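PDB 5AWO: isomaltodextranase from Arthrobacter globiformis, which hydrolyses (1->6)-alpha-D-glucosidic linkages in polysaccharides, removing successive isomaltose units from the non-reducing chain ends. Local coordinates for residues Gln399-Ser404 with Thr517-Val522; Leu428-Gly433 with Val465-Met470; Thr473-Ala478 with Leu603-Leu608; Ile530-Ala535 with Gly574-Thr579; Ser542-Thr547 with Val589-Gly594. All blocks are in the same frame, centred on the assembly; numbering follows the deposited sequence.

Contact 1: residues Gln399-Ser404 with Thr517-Val522; sequences QLPDGS and TFAVQV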
# COMPACT_ATOMS: atom_id res chain seq x y z
N GLN A 399 5.59 9.24 -9.94
CA GLN A 399 6.60 10.27 -9.79
C GLN A 399 7.27 10.16 -8.47
O GLN A 399 6.62 9.93 -7.44
CB GLN A 399 5.96 11.65 -9.92
CG GLN A 399 6.97 12.76 -10.06
CD GLN A 399 6.33 14.06 -10.53
OE1 GLN A 399 5.11 14.31 -10.36
NE2 GLN A 399 7.15 14.90 -11.17
N LEU A 400 8.58 10.35 -8.47
CA LEU A 400 9.36 10.37 -7.27
C LEU A 400 9.41 11.80 -6.69
O LEU A 400 9.20 12.76 -7.44
CB LEU A 400 10.78 9.86 -7.53
CG LEU A 400 11.04 8.38 -7.91
CD1 LEU A 400 10.35 7.49 -6.90
CD2 LEU A 400 10.59 8.03 -9.30
N PRO A 401 9.75 11.90 -5.41
CA PRO A 401 9.83 13.23 -4.78
C PRO A 401 10.75 14.21 -5.49
O PRO A 401 10.43 15.40 -5.54
CB PRO A 401 10.28 12.90 -3.37
CG PRO A 401 9.72 11.53 -3.10
CD PRO A 401 9.93 10.83 -4.42
N ASP A 402 11.85 13.73 -6.08
CA ASP A 402 12.75 14.62 -6.83
C ASP A 402 12.26 15.03 -8.22
O ASP A 402 12.99 15.72 -8.97
CB ASP A 402 14.18 14.06 -6.87
CG ASP A 402 14.33 12.85 -7.79
OD1 ASP A 402 13.37 12.48 -8.48
OD2 ASP A 402 15.45 12.30 -7.81
N GLY A 403 11.06 14.60 -8.60
CA GLY A 403 10.47 14.94 -9.86
C GLY A 403 10.70 13.95 -11.00
O GLY A 403 10.07 14.06 -12.05
N SER A 404 11.62 13.01 -10.80
CA SER A 404 11.82 11.94 -11.79
C SER A 404 10.65 10.96 -11.71
O SER A 404 9.81 11.07 -10.83
CB SER A 404 13.13 11.21 -11.57
OG SER A 404 13.22 10.56 -10.32
N THR A 517 -2.27 14.80 -2.40
CA THR A 517 -0.98 14.84 -1.74
C THR A 517 0.15 14.55 -2.71
O THR A 517 0.12 13.56 -3.47
CB THR A 517 -0.90 13.84 -0.55
OG1 THR A 517 -1.89 14.20 0.43
CG2 THR A 517 0.45 13.79 0.09
N PHE A 518 1.16 15.42 -2.65
CA PHE A 518 2.38 15.34 -3.46
C PHE A 518 3.56 15.15 -2.53
O PHE A 518 3.65 15.80 -1.48
CB PHE A 518 2.62 16.63 -4.25
CG PHE A 518 1.51 17.02 -5.17
CD1 PHE A 518 1.50 16.59 -6.50
CD2 PHE A 518 0.49 17.86 -4.74
CE1 PHE A 518 0.50 16.97 -7.36
CE2 PHE A 518 -0.51 18.24 -5.59
CZ PHE A 518 -0.53 17.80 -6.91
N ALA A 519 4.51 14.31 -2.93
CA ALA A 519 5.78 14.23 -2.25
C ALA A 519 6.79 15.03 -3.02
O ALA A 519 6.94 14.86 -4.21
CB ALA A 519 6.24 12.79 -2.15
N VAL A 520 7.51 15.90 -2.32
CA VAL A 520 8.48 16.77 -2.98
C VAL A 520 9.78 16.73 -2.18
O VAL A 520 9.77 16.71 -0.96
CB VAL A 520 7.96 18.24 -3.10
CG1 VAL A 520 6.58 18.29 -3.72
CG2 VAL A 520 7.94 18.93 -1.76
N GLN A 521 10.90 16.71 -2.91
CA GLN A 521 12.23 16.68 -2.31
C GLN A 521 12.94 17.99 -2.67
O GLN A 521 12.95 18.37 -3.84
CB GLN A 521 13.01 15.47 -2.82
CG GLN A 521 14.25 15.08 -2.00
CD GLN A 521 13.96 14.13 -0.85
OE1 GLN A 521 12.85 13.65 -0.69
NE2 GLN A 521 14.98 13.88 -0.02
N VAL A 522 13.45 18.70 -1.66
CA VAL A 522 14.24 19.94 -1.86
C VAL A 522 15.54 19.89 -1.05
O VAL A 522 15.65 19.13 -0.09
CB VAL A 522 13.46 21.23 -1.48
CG1 VAL A 522 12.33 21.50 -2.47
CG2 VAL A 522 12.92 21.14 -0.07

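Contact 2: residues Leu428-Gly433 with Val465-Met470; sequences LGLATG and VTPPKM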
# COMPACT_ATOMS: atom_id res chain seq x y z
N LEU A 428 1.65 11.77 -19.41
CA LEU A 428 2.10 12.24 -18.09
C LEU A 428 1.78 13.72 -17.80
O LEU A 428 1.64 14.09 -16.65
CB LEU A 428 3.59 11.98 -17.87
CG LEU A 428 4.05 10.52 -18.03
CD1 LEU A 428 5.51 10.39 -17.66
CD2 LEU A 428 3.18 9.53 -17.26
N GLY A 429 1.69 14.53 -18.85
CA GLY A 429 1.32 15.96 -18.69
C GLY A 429 2.52 16.84 -18.42
O GLY A 429 2.42 17.84 -17.70
N LEU A 430 3.67 16.47 -18.96
CA LEU A 430 4.91 17.25 -18.80
C LEU A 430 5.17 18.08 -20.05
O LEU A 430 4.73 17.74 -21.14
CB LEU A 430 6.09 16.32 -18.57
CG LEU A 430 5.91 15.27 -17.48
CD1 LEU A 430 7.18 14.45 -17.42
CD2 LEU A 430 5.58 15.92 -16.15
N ALA A 431 5.92 19.17 -19.87
CA ALA A 431 6.26 20.07 -20.97
C ALA A 431 7.72 19.89 -21.42
O ALA A 431 8.15 20.52 -22.39
CB ALA A 431 6.03 21.51 -20.52
N THR A 432 8.47 19.03 -20.71
CA THR A 432 9.94 18.98 -20.75
C THR A 432 10.59 17.78 -21.44
O THR A 432 11.80 17.80 -21.67
CB THR A 432 10.50 18.87 -19.31
OG1 THR A 432 9.92 17.73 -18.65
CG2 THR A 432 10.20 20.12 -18.52
N GLY A 433 9.84 16.73 -21.69
CA GLY A 433 10.49 15.43 -22.02
C GLY A 433 11.34 14.97 -20.85
O GLY A 433 11.17 15.43 -19.71
N VAL A 465 12.72 7.86 -15.81
CA VAL A 465 12.60 9.02 -16.66
C VAL A 465 12.88 10.28 -15.84
O VAL A 465 12.30 10.50 -14.77
CB VAL A 465 11.20 9.10 -17.30
CG1 VAL A 465 11.10 10.33 -18.20
CG2 VAL A 465 10.89 7.81 -18.07
N THR A 466 13.86 11.05 -16.31
CA THR A 466 14.36 12.20 -15.56
C THR A 466 14.22 13.48 -16.40
O THR A 466 15.05 13.75 -17.28
CB THR A 466 15.83 11.99 -15.15
OG1 THR A 466 16.00 10.71 -14.51
CG2 THR A 466 16.30 13.07 -14.18
N PRO A 467 13.15 14.25 -16.16
CA PRO A 467 12.97 15.55 -16.80
C PRO A 467 14.15 16.47 -16.49
O PRO A 467 14.62 16.48 -15.36
CB PRO A 467 11.70 16.09 -16.15
CG PRO A 467 10.92 14.85 -15.82
CD PRO A 467 11.96 13.88 -15.36
N PRO A 468 14.61 17.22 -17.50
CA PRO A 468 15.52 18.33 -17.19
C PRO A 468 14.75 19.43 -16.46
O PRO A 468 13.53 19.56 -16.65
CB PRO A 468 16.00 18.79 -18.57
CG PRO A 468 14.92 18.42 -19.50
CD PRO A 468 14.20 17.21 -18.90
N LYS A 469 15.43 20.20 -15.62
CA LYS A 469 14.80 21.29 -14.88
C LYS A 469 15.41 22.64 -15.26
O LYS A 469 16.59 22.87 -15.01
CB LYS A 469 14.96 21.07 -13.38
CG LYS A 469 14.25 19.81 -12.88
CD LYS A 469 14.50 19.60 -11.41
CE LYS A 469 13.77 18.36 -10.91
NZ LYS A 469 13.79 18.31 -9.42
N MET A 470 14.62 23.50 -15.90
CA MET A 470 15.00 24.90 -16.08
C MET A 470 14.82 25.61 -14.74
O MET A 470 13.76 25.51 -14.13
CB MET A 470 14.11 25.58 -17.13
CG MET A 470 14.41 25.22 -18.57
SD MET A 470 13.27 26.05 -19.70
CE MET A 470 13.68 25.24 -21.25

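Contact 3: residues Thr473-Ala478 with Leu603-Leu608; sequences TTRYPA and LNWIEL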
# COMPACT_ATOMS: atom_id res chain seq x y z
N THR A 473 12.69 24.22 -11.93
CA THR A 473 11.24 24.04 -12.07
C THR A 473 10.88 22.55 -12.16
O THR A 473 11.26 21.87 -13.10
CB THR A 473 10.70 24.76 -13.30
OG1 THR A 473 10.88 26.18 -13.14
CG2 THR A 473 9.21 24.49 -13.49
N THR A 474 10.10 22.09 -11.19
CA THR A 474 9.65 20.69 -11.13
C THR A 474 8.13 20.65 -11.18
O THR A 474 7.47 21.19 -10.28
CB THR A 474 10.12 20.03 -9.84
OG1 THR A 474 11.52 20.28 -9.64
CG2 THR A 474 9.88 18.52 -9.89
N ARG A 475 7.57 19.99 -12.20
CA ARG A 475 6.12 19.81 -12.33
C ARG A 475 5.67 18.43 -11.79
O ARG A 475 6.20 17.40 -12.19
CB ARG A 475 5.65 19.95 -13.77
CG ARG A 475 4.15 19.77 -13.96
CD ARG A 475 3.68 19.89 -15.38
NE ARG A 475 3.89 21.26 -15.90
CZ ARG A 475 3.54 21.65 -17.12
NH1 ARG A 475 2.98 20.82 -18.00
NH2 ARG A 475 3.79 22.92 -17.49
N TYR A 476 4.63 18.47 -10.95
CA TYR A 476 3.95 17.29 -10.40
C TYR A 476 2.50 17.25 -10.88
O TYR A 476 1.66 17.98 -10.37
CB TYR A 476 3.97 17.35 -8.88
CG TYR A 476 5.35 17.40 -8.31
CD1 TYR A 476 6.04 18.61 -8.23
CD2 TYR A 476 6.01 16.25 -7.89
CE1 TYR A 476 7.31 18.66 -7.70
CE2 TYR A 476 7.28 16.29 -7.36
CZ TYR A 476 7.95 17.50 -7.28
OH TYR A 476 9.22 17.51 -6.74
N PRO A 477 2.19 16.38 -11.87
CA PRO A 477 0.83 16.21 -12.33
C PRO A 477 -0.11 15.63 -11.27
O PRO A 477 0.22 14.65 -10.61
CB PRO A 477 0.98 15.23 -13.50
CG PRO A 477 2.37 15.46 -13.98
CD PRO A 477 3.13 15.62 -12.72
N ALA A 478 -1.28 16.23 -11.09
CA ALA A 478 -2.19 15.80 -10.03
C ALA A 478 -2.78 14.42 -10.32
O ALA A 478 -3.08 13.67 -9.38
CB ALA A 478 -3.31 16.82 -9.84
N LEU A 603 -7.84 20.53 -10.29
CA LEU A 603 -6.42 20.74 -10.19
C LEU A 603 -5.69 19.91 -11.24
O LEU A 603 -5.85 18.69 -11.28
CB LEU A 603 -5.90 20.39 -8.79
CG LEU A 603 -4.43 20.67 -8.54
CD1 LEU A 603 -4.14 22.18 -8.48
CD2 LEU A 603 -3.97 20.00 -7.27
N ASN A 604 -4.86 20.57 -12.05
CA ASN A 604 -4.06 19.90 -13.08
C ASN A 604 -2.68 19.53 -12.58
O ASN A 604 -2.24 18.39 -12.75
CB ASN A 604 -3.95 20.81 -14.29
CG ASN A 604 -3.49 20.08 -15.54
OD1 ASN A 604 -3.43 18.84 -15.62
ND2 ASN A 604 -3.20 20.85 -16.54
N TRP A 605 -1.96 20.47 -11.98
CA TRP A 605 -0.63 20.22 -11.49
C TRP A 605 -0.17 21.26 -10.50
O TRP A 605 -0.81 22.32 -10.38
CB TRP A 605 0.39 20.07 -12.63
CG TRP A 605 0.46 21.15 -13.74
CD1 TRP A 605 0.13 20.98 -15.03
CD2 TRP A 605 0.99 22.50 -13.64
NE1 TRP A 605 0.39 22.13 -15.77
CE2 TRP A 605 0.92 23.07 -14.93
CE3 TRP A 605 1.51 23.26 -12.59
CZ2 TRP A 605 1.34 24.39 -15.19
CZ3 TRP A 605 1.92 24.58 -12.86
CH2 TRP A 605 1.83 25.11 -14.15
N ILE A 606 0.87 20.94 -9.75
CA ILE A 606 1.66 21.95 -9.06
C ILE A 606 3.06 22.00 -9.68
O ILE A 606 3.53 21.02 -10.28
CB ILE A 606 1.75 21.77 -7.53
CG1 ILE A 606 2.54 20.51 -7.14
CG2 ILE A 606 0.35 21.73 -6.91
CD1 ILE A 606 2.87 20.46 -5.67
N GLU A 607 3.71 23.15 -9.55
CA GLU A 607 5.11 23.32 -9.94
C GLU A 607 5.87 23.94 -8.80
O GLU A 607 5.34 24.84 -8.11
CB GLU A 607 5.24 24.17 -11.19
CG GLU A 607 5.12 23.38 -12.47
CD GLU A 607 5.34 24.20 -13.70
OE1 GLU A 607 5.72 25.40 -13.55
OE2 GLU A 607 5.15 23.66 -14.81
N LEU A 608 7.08 23.45 -8.56
CA LEU A 608 7.98 24.03 -7.58
C LEU A 608 9.24 24.48 -8.30
O LEU A 608 9.64 23.88 -9.31
CB LEU A 608 8.35 23.03 -6.49
CG LEU A 608 7.35 22.78 -5.37
CD1 LEU A 608 7.20 24.03 -4.51
CD2 LEU A 608 6.01 22.31 -5.92

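Contact 4: residues Ile530-Ala535 with Gly574-Thr579; sequences IRYRYA and GVADGT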
# COMPACT_ATOMS: atom_id res chain seq x y z
N ILE A 530 5.87 28.29 -5.43
CA ILE A 530 4.94 27.26 -5.93
C ILE A 530 3.88 27.81 -6.89
O ILE A 530 3.44 28.95 -6.73
CB ILE A 530 4.26 26.51 -4.76
CG1 ILE A 530 3.31 25.43 -5.28
CG2 ILE A 530 3.50 27.47 -3.84
CD1 ILE A 530 2.98 24.39 -4.24
N ARG A 531 3.48 27.00 -7.87
CA ARG A 531 2.40 27.34 -8.80
C ARG A 531 1.36 26.22 -8.85
O ARG A 531 1.71 25.05 -8.70
CB ARG A 531 2.95 27.62 -10.20
CG ARG A 531 3.75 28.93 -10.31
CD ARG A 531 4.31 29.16 -11.71
NE ARG A 531 5.32 28.17 -12.09
CZ ARG A 531 6.57 28.12 -11.62
NH1 ARG A 531 7.01 29.01 -10.72
NH2 ARG A 531 7.39 27.15 -12.04
N TYR A 532 0.10 26.58 -9.09
CA TYR A 532 -1.02 25.64 -9.15
C TYR A 532 -1.81 25.88 -10.43
O TYR A 532 -2.42 26.95 -10.60
CB TYR A 532 -1.97 25.86 -7.95
CG TYR A 532 -1.36 25.98 -6.58
CD1 TYR A 532 -0.85 27.20 -6.11
CD2 TYR A 532 -1.36 24.90 -5.69
CE1 TYR A 532 -0.33 27.31 -4.83
CE2 TYR A 532 -0.82 25.00 -4.41
CZ TYR A 532 -0.31 26.21 -3.97
OH TYR A 532 0.21 26.28 -2.70
N ARG A 533 -1.82 24.92 -11.36
CA ARG A 533 -2.65 25.05 -12.55
C ARG A 533 -4.01 24.45 -12.24
O ARG A 533 -4.11 23.28 -11.83
CB ARG A 533 -2.05 24.40 -13.81
CG ARG A 533 -2.79 24.77 -15.08
CD ARG A 533 -2.06 24.35 -16.35
NE ARG A 533 -2.62 25.00 -17.55
CZ ARG A 533 -3.40 24.44 -18.46
NH1 ARG A 533 -3.77 23.16 -18.39
NH2 ARG A 533 -3.82 25.15 -19.50
N TYR A 534 -5.06 25.25 -12.44
CA TYR A 534 -6.38 24.95 -11.92
C TYR A 534 -7.48 25.44 -12.87
O TYR A 534 -7.24 26.28 -13.74
CB TYR A 534 -6.56 25.62 -10.55
CG TYR A 534 -6.86 27.11 -10.68
CD1 TYR A 534 -5.83 28.03 -10.86
CD2 TYR A 534 -8.16 27.57 -10.68
CE1 TYR A 534 -6.10 29.39 -11.01
CE2 TYR A 534 -8.44 28.92 -10.84
CZ TYR A 534 -7.41 29.81 -11.01
OH TYR A 534 -7.69 31.16 -11.17
N ALA A 535 -8.69 24.91 -12.69
CA ALA A 535 -9.92 25.48 -13.28
C ALA A 535 -10.88 25.82 -12.12
O ALA A 535 -10.89 25.15 -11.08
CB ALA A 535 -10.57 24.51 -14.24
N GLY A 574 -6.13 28.44 -15.28
CA GLY A 574 -5.20 29.46 -14.81
C GLY A 574 -4.10 28.90 -13.94
O GLY A 574 -4.11 27.71 -13.60
N VAL A 575 -3.15 29.74 -13.60
CA VAL A 575 -2.06 29.40 -12.70
C VAL A 575 -2.06 30.37 -11.52
O VAL A 575 -1.85 31.58 -11.69
CB VAL A 575 -0.70 29.44 -13.42
CG1 VAL A 575 0.41 29.05 -12.47
CG2 VAL A 575 -0.73 28.54 -14.66
N ALA A 576 -2.33 29.84 -10.33
CA ALA A 576 -2.19 30.62 -9.11
C ALA A 576 -0.75 30.52 -8.64
O ALA A 576 -0.10 29.48 -8.82
CB ALA A 576 -3.14 30.12 -8.04
N ASP A 577 -0.26 31.60 -8.06
CA ASP A 577 1.10 31.68 -7.56
C ASP A 577 1.09 31.69 -6.05
O ASP A 577 0.18 32.23 -5.42
CB ASP A 577 1.77 32.97 -8.03
CG ASP A 577 1.93 33.03 -9.53
OD1 ASP A 577 1.72 32.01 -10.22
OD2 ASP A 577 2.28 34.13 -10.02
N GLY A 578 2.14 31.12 -5.47
CA GLY A 578 2.30 31.14 -4.05
C GLY A 578 3.72 30.95 -3.59
O GLY A 578 4.65 30.82 -4.39
N THR A 579 3.86 30.93 -2.28
CA THR A 579 5.11 30.72 -1.60
C THR A 579 4.83 29.68 -0.54
O THR A 579 3.88 29.79 0.23
CB THR A 579 5.59 32.01 -0.91
OG1 THR A 579 6.01 32.94 -1.90
CG2 THR A 579 6.75 31.73 0.04

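Contact 5: residues Ser542-Thr547 with Val589-Gly594; sequences STMTVT and VTIGRG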
# COMPACT_ATOMS: atom_id res chain seq x y z
N SER A 542 -12.47 30.79 -5.45
CA SER A 542 -12.51 29.58 -4.63
C SER A 542 -11.26 29.54 -3.76
O SER A 542 -10.26 30.20 -4.05
CB SER A 542 -12.58 28.35 -5.52
OG SER A 542 -13.78 28.28 -6.24
N THR A 543 -11.29 28.76 -2.69
CA THR A 543 -10.09 28.60 -1.88
C THR A 543 -9.83 27.12 -1.63
O THR A 543 -10.75 26.32 -1.65
CB THR A 543 -10.13 29.39 -0.54
OG1 THR A 543 -11.03 28.78 0.39
CG2 THR A 543 -10.55 30.85 -0.79
N MET A 544 -8.56 26.80 -1.41
CA MET A 544 -8.15 25.47 -0.93
C MET A 544 -7.20 25.63 0.22
O MET A 544 -6.46 26.62 0.29
CB MET A 544 -7.45 24.67 -2.05
CG MET A 544 -8.33 24.41 -3.24
SD MET A 544 -9.63 23.19 -2.99
CE MET A 544 -11.01 23.86 -3.90
N THR A 545 -7.20 24.65 1.12
CA THR A 545 -6.26 24.63 2.22
C THR A 545 -4.99 23.88 1.80
O THR A 545 -5.09 22.76 1.27
CB THR A 545 -6.90 23.97 3.46
OG1 THR A 545 -8.08 24.71 3.84
CG2 THR A 545 -5.91 23.91 4.60
N VAL A 546 -3.83 24.50 2.01
CA VAL A 546 -2.53 23.94 1.60
C VAL A 546 -1.62 23.81 2.81
O VAL A 546 -1.46 24.76 3.58
CB VAL A 546 -1.84 24.79 0.52
CG1 VAL A 546 -0.46 24.22 0.17
CG2 VAL A 546 -2.70 24.89 -0.73
N THR A 547 -1.05 22.62 2.98
CA THR A 547 -0.04 22.40 3.99
C THR A 547 1.23 21.79 3.39
O THR A 547 1.21 21.20 2.29
CB THR A 547 -0.52 21.46 5.13
OG1 THR A 547 -0.90 20.17 4.61
CG2 THR A 547 -1.68 22.06 5.88
N VAL A 589 3.24 17.78 0.41
CA VAL A 589 2.46 18.98 0.14
C VAL A 589 1.07 18.50 -0.20
O VAL A 589 0.86 17.82 -1.22
CB VAL A 589 3.07 19.82 -1.00
CG1 VAL A 589 2.21 21.03 -1.31
CG2 VAL A 589 4.48 20.27 -0.63
N THR A 590 0.12 18.84 0.67
CA THR A 590 -1.27 18.45 0.54
C THR A 590 -2.15 19.67 0.32
O THR A 590 -2.06 20.66 1.07
CB THR A 590 -1.71 17.63 1.77
OG1 THR A 590 -0.95 16.40 1.79
CG2 THR A 590 -3.19 17.31 1.77
N ILE A 591 -3.00 19.57 -0.69
CA ILE A 591 -3.99 20.60 -1.06
C ILE A 591 -5.36 19.96 -1.03
O ILE A 591 -5.56 18.91 -1.65
CB ILE A 591 -3.70 21.25 -2.44
CG1 ILE A 591 -4.82 22.23 -2.82
CG2 ILE A 591 -3.50 20.21 -3.54
CD1 ILE A 591 -4.46 23.17 -3.97
N GLY A 592 -6.31 20.56 -0.30
CA GLY A 592 -7.64 20.00 -0.17
C GLY A 592 -8.69 21.04 0.17
O GLY A 592 -8.35 22.17 0.47
N ARG A 593 -9.94 20.62 0.11
CA ARG A 593 -11.07 21.53 0.25
C ARG A 593 -11.77 21.26 1.58
O ARG A 593 -12.54 20.31 1.71
CB ARG A 593 -12.02 21.34 -0.93
CG ARG A 593 -12.85 22.58 -1.25
CD ARG A 593 -13.93 22.80 -0.21
NE ARG A 593 -14.98 23.67 -0.76
CZ ARG A 593 -16.05 24.06 -0.08
NH1 ARG A 593 -16.21 23.69 1.19
NH2 ARG A 593 -16.96 24.81 -0.68
N GLY A 594 -11.50 22.11 2.57
CA GLY A 594 -12.12 22.00 3.89
C GLY A 594 -13.48 22.68 4.01
O GLY A 594 -13.97 23.34 3.08
O HOH W 1 -4.05 20.97 2.85

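Contact 1: residues Gln399-Ser404 with Thr517-Val522
P401 sits against A519, V520 and Q521 in a contact between two domains. It lies on a hairpin loop of the C-terminal beta sandwich, between strands 395-399 and 405-410. The partner strand 515-522 belongs to the carbohydrate-binding module. L400 to G403 form a type I turn with P401 near its tip. The proline ring sits between the side chains of A519 and Q521. Its CG touches A519 CB at 3.8 Å, and its CB meets Q521 OE1, also at 3.8 Å. Q521 reaches back because its chain bends at chi2 (88°), which brings the amide oxygen beside P401 CB. The one hydrogen bond across the contact is Q521 N to P401 O, 3.0 Å. It is bent (141°), and the N-H comes from above the carbonyl plane. P401 CA in turn points its hydrogen at A519 O, 3.4 Å away. D402 leads its carboxylate away from the strand and braces the loop: OD1 takes S404 N in an Asx turn and S404 OG at 2.7 Å through its syn lone pair. Q399 NE2 also bonds G403 O within the loop. Outside the pair, Y476 OH also bonds P401 O, and K469 NZ bonds D402 O. The interface therefore relies on backbone polarity and a small apolar patch. P401 O is shared by two N-H or O-H partners, which ties this turn to two strands of the module.

Contact 2: residues Leu428-Gly433 with Val465-Met470
Van der Waals contact carries most of the meeting of L430, T432 and G433 with the prolines P467 and P468. L430 CD1 rests on P467 CG at 4.1 Å. T432 comes in beside the same ring, its OG1 3.5 Å from P467 CB, and its CB lies 4.1 Å from P468 CD. Both proline rings thus lean on the end of the 428-433 loop. This is where strand 460-466 of the GH27 C-terminal beta sandwich ends and the chain turns off towards the carbohydrate-binding module. Its neighbour in that sheet, strand 434-438, starts just after G433, and T466 still pairs with N435. Conventional hydrogen bonds across the two segments are absent; neither proline has an N-H to give. The polar part is weaker: P467 CA directs its hydrogen at G433 O, 3.4 Å away. That oxygen is held from its own side as well. T432 OG1 donates to it at 2.8 Å, in the carbonyl plane and on a lone pair. With chi1 at 56°, OG1 stands between the backbone N and the carbonyl carbon, where it can reach both G433 O and the proline. Beyond the pair, W405 packs against L430 and P467, and G429 O accepts from R475 NH1.

Contact 3: residues Thr473-Ala478 with Leu603-Leu608
R475 lies over W605 like a lid and meets E607 at the edge of its guanidinium. Its chain runs straight out and then bends at chi3 (-66°), so the guanidinium lies flat on the indole, with centres 3.9 Å apart and planes at 9°. R475 CD sits over the five-membered ring, 3.8 Å from its centroid. Over the rim of the same indole face stands E607, its carboxylate nearly coplanar with the guanidinium. R475 grips it side-on, both nitrogens on one oxygen: NE to OE2 at 2.9 Å and NH2 to OE2 at 3.1 Å. E607 OE1 is taken by R531, and W605 NE1 by D497, so each flat group has a second hold. An alanine at R475 would remove that lid, and E607 OE2 would probably be left without its two donors while one indole face lost its cover. T473 CG2 fills the notch beside E607 OE1 at 3.6 Å. On the other side of the sheet, Y476 CB lies against I606 CG1 at 3.9 Å, and Y476 CE1 touches L608 CD2. A478 CB drops between the carbonyls of L603 and N604, 3.5 Å from L603 O, while A478 N bonds N604 O. N604 and W605 form a classic beta bulge opposite R533. The antiparallel pairing of strands 473-477 and 601-609 is consistent with the beta-sandwich jelly roll of CBM35 modules.

Contact 4: residues Ile530-Ala535 with Gly574-Thr579
I530, Y532 and Y534 form hydrogen-bonded antiparallel pairs with G578, A576 and G574, six N-H to C=O bonds in all, with the strand axes at 153°. The two glycines matter because large groups lie over them. Y534 turns with chi1 at 78° and lays its ring over G574, with CD1 3.3 Å from G574 O. A CB on G574 would come within 3.2 Å of Y534 CE1. At the far end of this face I530 CG2 presses on G578 C at 3.5 Å. Between them the small A576 takes Y532, whose CD1 lies 3.6 Å from A576 O at the ring edge, while I530 CG1 stands 3.9 Å above one face of the Y532 ring. Y534 is fixed beyond the pair too: its hydroxyl bonds P565 O, and its ring meets F564 edge-to-face. The reverse face holds R531 and R533 against V575 and D577. R531 CB touches V575 CG1 at 3.7 Å, and R531 CG lies 3.7 Å from D577 OD1. The chain then bends away, and R531 NE stays 5.6 Å from D577 OD1, so no salt bridge forms there. R531 instead pairs with E607 and D609. R533 NH1 bonds G495 O. The tyrosines, I530 and A576 face inward, while the other face carries the charged groups and V575: this is the alternation of one sheet of a beta sandwich, here the carbohydrate-binding module.

Contact 5: residues Ser542-Thr547 with Val589-Gly594
M544 and R593 meet where no aromatic ring takes part; the flat groups are the peptides and the R593 guanidinium. T545 and G592 bond each other through their backbones, T545 N to G592 O at 2.8 Å. The guanidinium turns back to its own loop: NH1 bonds G594 O at 3.0 Å from a tilted position, and NH2 goes to G599 O. The M544 chain, bent at chi2 (-73°), runs across the aliphatic stem of R593, with M544 CE 3.5 Å from R593 CG. M544 CB packs on I591 CG1 at 3.7 Å. A glycine in place of M544 would strip these contacts away and probably open a gap between the R593 stem and I591. Next along the strand, V546 CG2 lies 4.0 Å from I591 CG1. The other face carries threonines: T547 and T590 lie side by side, T547 OG1 to T590 CB 3.9 Å. One water donates to both T545 O (2.6 Å) and T590 O (2.7 Å). T545 OG1 bonds D597, and T590 OG1 bonds T517. The chemistry is thus divided by face. M544, V546 and I591 give an apolar side, while the threonine side is polar, with T545 OG1 and T590 OG1 bonded to protein and two carbonyls bridged by water.

Overall arrangement
Contact 1 opens first, at 399-404, and closes only at 517-522. Contact 2 lies wholly within that span. Contact 3 begins at 473-478, after contact 2 has closed but before contact 1 has, so contacts 1 and 3 cross. Its own loop runs to 603-608 and encloses contacts 4 and 5, which cross each other. Contacts 1, 2 and 3 meet at the domain border, where Y476, R475 and K469 link the C-terminal beta sandwich to the carbohydrate-binding module. Within the module, contacts 3 and 4 share a sheet. Contact 5 belongs to the other, which strand 515-522 of contact 1 also joins. Y532 and L603 pack on contact 5 between the sheets.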